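Local coordinates for tetraacyldisaccharide 4'-kinase (Aquifex aeolicus, PDB 4EHX), which probably transfers the gamma-phosphate of ATP to the 4'-position of a tetraacyldisaccharide 1-phosphate, forming lipid IVA in the last step of its pathway, at residues V55-D60 with F296-E301; S49-F54 with I136-F141. All coordinates share one frame; numbering follows the deposited sequence.

Contact 1: V55-D60 with F296-E301; sequences VMYLAD and FKVKLE
Val298 and Leu300 of strand 291-300 meet the ring of Tyr57, which projects from helix 51-61. Val298 comes first along the strand. Its CG1 methyl lies over one face of the ring, offset toward the rim, in a CH-pi contact. CG1 is 4.0 Å from the ring centroid and 22° off the ring normal. The closest approach is to the CG and CD1 side of the ring, with Val298 CG1 3.7 Å from Tyr57 CD1. The Val298 chi1 of 159° turns CG1 over the ring and leaves the other methyl, CG2, near Tyr57 CB.

The helix is the one that follows the P-loop of this kinase, as expected in the P-loop NTPase fold. The strand pairs antiparallel with strand 201-212. Tyr57 therefore joins the nucleotide-binding part of the fold to this strand pair. Lys299 points away from the helix, and its backbone pairs with that of Phe205.

Leu300 takes the hydroxyl end of the ring. Its CD2 methyl meets the phenol obliquely, 3.8 Å from Tyr57 CE2 and 3.5 Å from Tyr57 OH. Leu300 CB also packs beside that hydroxyl, 3.6 Å from Tyr57 OH. The hydroxyl's polar partner is Glu303, just past the strand, through a hydrogen bond to OE1. With an alanine at Tyr57, Val298 CG1 would probably lose its aromatic face and Glu303 its hydrogen-bond partner. Leu306 of helix 303-312 touches both Tyr57 and Leu300.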
loop_
_atom_site.group_PDB
_atom_site.type_symbol
_atom_site.label_atom_id
_atom_site.label_comp_id
_atom_site.label_asym_id
_atom_site.label_seq_id
_atom_site.Cartn_x
_atom_site.Cartn_y
_atom_site.Cartn_z
ATOM N N VAL A 55 5.144 -2.110 2.279
ATOM C CA VAL A 55 5.015 -1.665 3.669
ATOM C C VAL A 55 5.079 -2.857 4.630
ATOM O O VAL A 55 5.781 -2.813 5.645
ATOM C CB VAL A 55 3.717 -0.830 3.897
ATOM C CG1 VAL A 55 3.528 -0.552 5.365
ATOM C CG2 VAL A 55 3.805 0.482 3.106
ATOM N N MET A 56 4.357 -3.928 4.308
ATOM C CA MET A 56 4.379 -5.139 5.141
ATOM C C MET A 56 5.794 -5.691 5.238
ATOM O O MET A 56 6.267 -6.073 6.308
ATOM C CB MET A 56 3.472 -6.211 4.542
ATOM C CG MET A 56 1.987 -5.857 4.565
ATOM S SD MET A 56 1.044 -6.965 3.479
ATOM C CE MET A 56 1.266 -8.512 4.359
ATOM N N TYR A 57 6.459 -5.748 4.092
ATOM C CA TYR A 57 7.825 -6.240 4.005
ATOM C C TYR A 57 8.782 -5.400 4.854
ATOM O O TYR A 57 9.597 -5.929 5.616
ATOM C CB TYR A 57 8.263 -6.252 2.540
ATOM C CG TYR A 57 9.746 -6.429 2.368
ATOM C CD1 TYR A 57 10.324 -7.699 2.396
ATOM C CD2 TYR A 57 10.574 -5.329 2.170
ATOM C CE1 TYR A 57 11.699 -7.859 2.241
ATOM C CE2 TYR A 57 11.937 -5.477 2.009
ATOM C CZ TYR A 57 12.495 -6.740 2.051
ATOM O OH TYR A 57 13.854 -6.866 1.900
ATOM N N LEU A 58 8.667 -4.084 4.724
ATOM C CA LEU A 58 9.498 -3.154 5.480
ATOM C C LEU A 58 9.234 -3.253 6.983
ATOM O O LEU A 58 10.165 -3.256 7.792
ATOM C CB LEU A 58 9.229 -1.718 4.985
ATOM C CG LEU A 58 9.913 -0.573 5.720
ATOM C CD1 LEU A 58 11.432 -0.727 5.607
ATOM C CD2 LEU A 58 9.444 0.772 5.117
ATOM N N ALA A 59 7.965 -3.351 7.367
ATOM C CA ALA A 59 7.646 -3.450 8.787
ATOM C C ALA A 59 8.275 -4.715 9.372
ATOM O O ALA A 59 8.757 -4.715 10.511
ATOM C CB ALA A 59 6.122 -3.427 9.013
ATOM N N ASP A 60 8.305 -5.785 8.580
ATOM C CA ASP A 60 8.948 -7.022 9.004
ATOM C C ASP A 60 10.465 -6.875 9.181
ATOM O O ASP A 60 11.054 -7.482 10.078
ATOM C CB ASP A 60 8.649 -8.174 8.030
ATOM C CG ASP A 60 9.313 -9.473 8.456
ATOM O OD1 ASP A 60 8.772 -10.114 9.374
ATOM O OD2 ASP A 60 10.379 -9.844 7.901
ATOM N N PHE A 296 0.717 -13.042 -0.955
ATOM C CA PHE A 296 1.984 -12.975 -1.658
ATOM C C PHE A 296 3.064 -12.444 -0.724
ATOM O O PHE A 296 2.768 -11.736 0.236
ATOM C CB PHE A 296 1.847 -12.081 -2.888
ATOM C CG PHE A 296 1.000 -12.680 -3.963
ATOM C CD1 PHE A 296 -0.379 -12.678 -3.856
ATOM C CD2 PHE A 296 1.581 -13.265 -5.077
ATOM C CE1 PHE A 296 -1.163 -13.242 -4.848
ATOM C CE2 PHE A 296 0.808 -13.827 -6.068
ATOM C CZ PHE A 296 -0.571 -13.820 -5.951
ATOM N N LYS A 297 4.313 -12.809 -0.990
ATOM C CA LYS A 297 5.426 -12.316 -0.194
ATOM C C LYS A 297 6.349 -11.534 -1.107
ATOM O O LYS A 297 6.460 -11.853 -2.291
ATOM C CB LYS A 297 6.177 -13.472 0.477
ATOM C CG LYS A 297 5.416 -14.126 1.629
ATOM C CD LYS A 297 5.161 -13.133 2.756
ATOM C CE LYS A 297 4.246 -13.713 3.825
ATOM N NZ LYS A 297 4.824 -14.913 4.482
ATOM N N VAL A 298 6.982 -10.496 -0.564
ATOM C CA VAL A 298 7.942 -9.711 -1.322
ATOM C C VAL A 298 9.290 -10.399 -1.273
ATOM O O VAL A 298 9.738 -10.844 -0.218
ATOM C CB VAL A 298 8.110 -8.272 -0.760
ATOM C CG1 VAL A 298 9.443 -7.670 -1.219
ATOM C CG2 VAL A 298 6.938 -7.390 -1.173
ATOM N N LYS A 299 9.932 -10.491 -2.425
ATOM C CA LYS A 299 11.306 -10.940 -2.486
ATOM C C LYS A 299 12.073 -9.775 -3.069
ATOM O O LYS A 299 11.797 -9.353 -4.193
ATOM C CB LYS A 299 11.439 -12.142 -3.413
ATOM C CG LYS A 299 10.461 -13.274 -3.102
ATOM C CD LYS A 299 10.835 -13.967 -1.814
ATOM C CE LYS A 299 9.954 -15.212 -1.582
ATOM N NZ LYS A 299 10.290 -15.874 -0.293
ATOM N N LEU A 300 13.030 -9.261 -2.312
ATOM C CA LEU A 300 13.769 -8.074 -2.739
ATOM C C LEU A 300 15.235 -8.389 -2.988
ATOM O O LEU A 300 15.898 -8.944 -2.125
ATOM C CB LEU A 300 13.683 -7.007 -1.651
ATOM C CG LEU A 300 14.029 -5.574 -2.078
ATOM C CD1 LEU A 300 12.858 -4.985 -2.818
ATOM C CD2 LEU A 300 14.348 -4.720 -0.867
ATOM N N GLU A 301 15.757 -8.004 -4.148
ATOM C CA GLU A 301 17.180 -8.172 -4.420
ATOM C C GLU A 301 18.036 -7.238 -3.548
ATOM O O GLU A 301 17.626 -6.118 -3.250
ATOM C CB GLU A 301 17.483 -7.930 -5.901
ATOM C CG GLU A 301 16.898 -8.967 -6.827
ATOM C CD GLU A 301 17.452 -8.865 -8.238
ATOM O OE1 GLU A 301 18.311 -7.989 -8.485
ATOM O OE2 GLU A 301 17.028 -9.664 -9.098
#

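Contact 2: S49-F54 with I136-F141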
loop_
_atom_site.group_PDB
_atom_site.type_symbol
_atom_site.label_atom_id
_atom_site.label_comp_id
_atom_site.label_asym_id
_atom_site.label_seq_id
_atom_site.Cartn_x
_atom_site.Cartn_y
_atom_site.Cartn_z
ATOM N N SER A 49 0.330 -0.677 -7.170
ATOM C CA SER A 49 1.616 -0.092 -6.793
ATOM C C SER A 49 2.601 -1.060 -6.151
ATOM O O SER A 49 3.817 -0.901 -6.280
ATOM C CB SER A 49 1.377 1.062 -5.821
ATOM O OG SER A 49 2.605 1.643 -5.424
ATOM N N GLY A 50 2.082 -2.052 -5.438
ATOM C CA GLY A 50 2.931 -2.914 -4.634
ATOM C C GLY A 50 3.294 -2.208 -3.346
ATOM O O GLY A 50 4.036 -2.736 -2.516
ATOM N N LYS A 51 2.757 -1.006 -3.158
ATOM C CA LYS A 51 3.085 -0.237 -1.964
ATOM C C LYS A 51 2.651 -0.959 -0.687
ATOM O O LYS A 51 3.383 -0.975 0.297
ATOM C CB LYS A 51 2.439 1.150 -2.019
ATOM C CG LYS A 51 2.652 1.960 -0.771
ATOM C CD LYS A 51 1.366 2.646 -0.337
ATOM C CE LYS A 51 0.347 1.633 0.161
ATOM N NZ LYS A 51 -0.943 2.277 0.489
ATOM N N THR A 52 1.455 -1.536 -0.700
ATOM C CA THR A 52 0.954 -2.251 0.474
ATOM C C THR A 52 1.877 -3.421 0.816
ATOM O O THR A 52 2.301 -3.572 1.968
ATOM C CB THR A 52 -0.497 -2.743 0.269
ATOM O OG1 THR A 52 -1.331 -1.621 -0.031
ATOM C CG2 THR A 52 -1.025 -3.413 1.532
ATOM N N SER A 53 2.197 -4.243 -0.181
ATOM C CA SER A 53 3.135 -5.348 0.036
ATOM C C SER A 53 4.479 -4.867 0.562
ATOM O O SER A 53 5.079 -5.493 1.448
ATOM C CB SER A 53 3.354 -6.161 -1.249
ATOM O OG SER A 53 2.173 -6.821 -1.632
ATOM N N PHE A 54 4.981 -3.762 0.019
ATOM C CA PHE A 54 6.273 -3.284 0.461
ATOM C C PHE A 54 6.229 -2.782 1.899
ATOM O O PHE A 54 7.174 -2.980 2.658
ATOM C CB PHE A 54 6.853 -2.194 -0.465
ATOM C CG PHE A 54 8.262 -1.849 -0.124
ATOM C CD1 PHE A 54 9.314 -2.668 -0.541
ATOM C CD2 PHE A 54 8.544 -0.746 0.660
ATOM C CE1 PHE A 54 10.627 -2.380 -0.191
ATOM C CE2 PHE A 54 9.846 -0.461 1.023
ATOM C CZ PHE A 54 10.892 -1.272 0.591
ATOM N N ILE A 136 6.573 4.657 9.612
ATOM C CA ILE A 136 6.576 4.411 8.178
ATOM C C ILE A 136 5.401 5.198 7.604
ATOM O O ILE A 136 4.267 5.061 8.074
ATOM C CB ILE A 136 6.381 2.911 7.853
ATOM C CG1 ILE A 136 7.572 2.069 8.349
ATOM C CG2 ILE A 136 6.156 2.708 6.358
ATOM C CD1 ILE A 136 7.251 0.560 8.382
ATOM N N LEU A 137 5.660 6.023 6.596
ATOM C CA LEU A 137 4.551 6.690 5.935
ATOM C C LEU A 137 4.111 5.740 4.838
ATOM O O LEU A 137 4.903 5.369 3.958
ATOM C CB LEU A 137 4.982 8.020 5.292
ATOM C CG LEU A 137 5.866 8.965 6.115
ATOM C CD1 LEU A 137 6.029 10.319 5.374
ATOM C CD2 LEU A 137 5.265 9.203 7.502
ATOM N N ASP A 138 2.863 5.310 4.880
ATOM C CA ASP A 138 2.394 4.564 3.738
ATOM C C ASP A 138 1.868 5.634 2.771
ATOM O O ASP A 138 1.051 6.490 3.121
ATOM C CB ASP A 138 1.388 3.465 4.100
ATOM C CG ASP A 138 0.038 4.005 4.448
ATOM O OD1 ASP A 138 -0.031 5.202 4.755
ATOM O OD2 ASP A 138 -0.951 3.235 4.430
ATOM N N ASP A 139 2.386 5.618 1.571
ATOM C CA ASP A 139 1.985 6.602 0.599
ATOM C C ASP A 139 2.382 8.026 1.016
ATOM O O ASP A 139 1.550 8.931 1.091
ATOM C CB ASP A 139 0.484 6.497 0.320
ATOM C CG ASP A 139 0.128 7.100 -1.014
ATOM O OD1 ASP A 139 1.020 7.074 -1.886
ATOM O OD2 ASP A 139 -0.994 7.618 -1.187
ATOM N N GLY A 140 3.671 8.223 1.262
ATOM C CA GLY A 140 4.125 9.488 1.796
ATOM C C GLY A 140 5.030 10.284 0.878
ATOM O O GLY A 140 5.523 11.335 1.287
ATOM N N PHE A 141 5.254 9.820 -0.354
ATOM C CA PHE A 141 6.195 10.533 -1.258
ATOM C C PHE A 141 5.823 12.004 -1.537
ATOM O O PHE A 141 6.692 12.885 -1.591
ATOM C CB PHE A 141 6.370 9.783 -2.595
ATOM C CG PHE A 141 7.550 10.253 -3.414
ATOM C CD1 PHE A 141 8.854 9.913 -3.051
ATOM C CD2 PHE A 141 7.359 11.004 -4.562
ATOM C CE1 PHE A 141 9.951 10.345 -3.823
ATOM C CE2 PHE A 141 8.442 11.424 -5.348
ATOM C CZ PHE A 141 9.736 11.098 -4.971
HETATM O O HOH W 1 -2.696 2.429 2.628
#
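This is a water-bridged, polar contact between the start of helix 51-61 at the P-loop and the end of strand 134-138. Lys51 carries it from the helix side; it is predicted to bind ATP, as are Ser49, Gly50 and Thr52. Gly50 is the N-cap of the helix, and its positive phi favours glycine.

In Lys51, chi1 of 176° carries the chain away from the backbone N, and two later bends bring the amine round toward Asp138. It ends 4.1 Å from Asp138, measured from NZ to OD2, too far for a direct salt bridge. One water fills the step. It accepts from Lys51 NZ at 2.8 Å and donates to Asp138 OD2 at 2.6 Å. Asp138 OD2 is also hydrogen-bonded to Ser71 OG, which is likely to limit the carboxylate's rotation.

Farther back, the lysine's aliphatic part lies against Asp139. Lys51 CD is 3.7 Å from Asp139 N and 4.0 Å from Asp139 CB, and the two side chains run roughly perpendicular. The Asp139 carboxylate is engaged by Arg171 in a salt bridge.

Strand 134-138 runs parallel between strands 38-43 and 67-71, and Lys51 and Phe54 of the helix both touch Val41 of strand 38-43.

Both contacts use helix 51-61, at successive turns. Contact 2 takes its first turn and is partly buried near the centre of the molecule. Contact 1 takes the next residues and is a surface contact. Their centres are about 11 Å apart. The chemistry follows the place: contact 2 joins opposite charges through a water beside the predicted ATP site, with the lysine's aliphatic part packed on Asp139, while contact 1 is mainly apolar packing on an aromatic ring. The two also touch directly. Val298 CG2 packs 3.7 Å from Ser53 O, and Val55 CG2 lies 4.0 Å from Asp138 CB. The helix thus faces strand 134-138 on one flank and strand 291-300 on another.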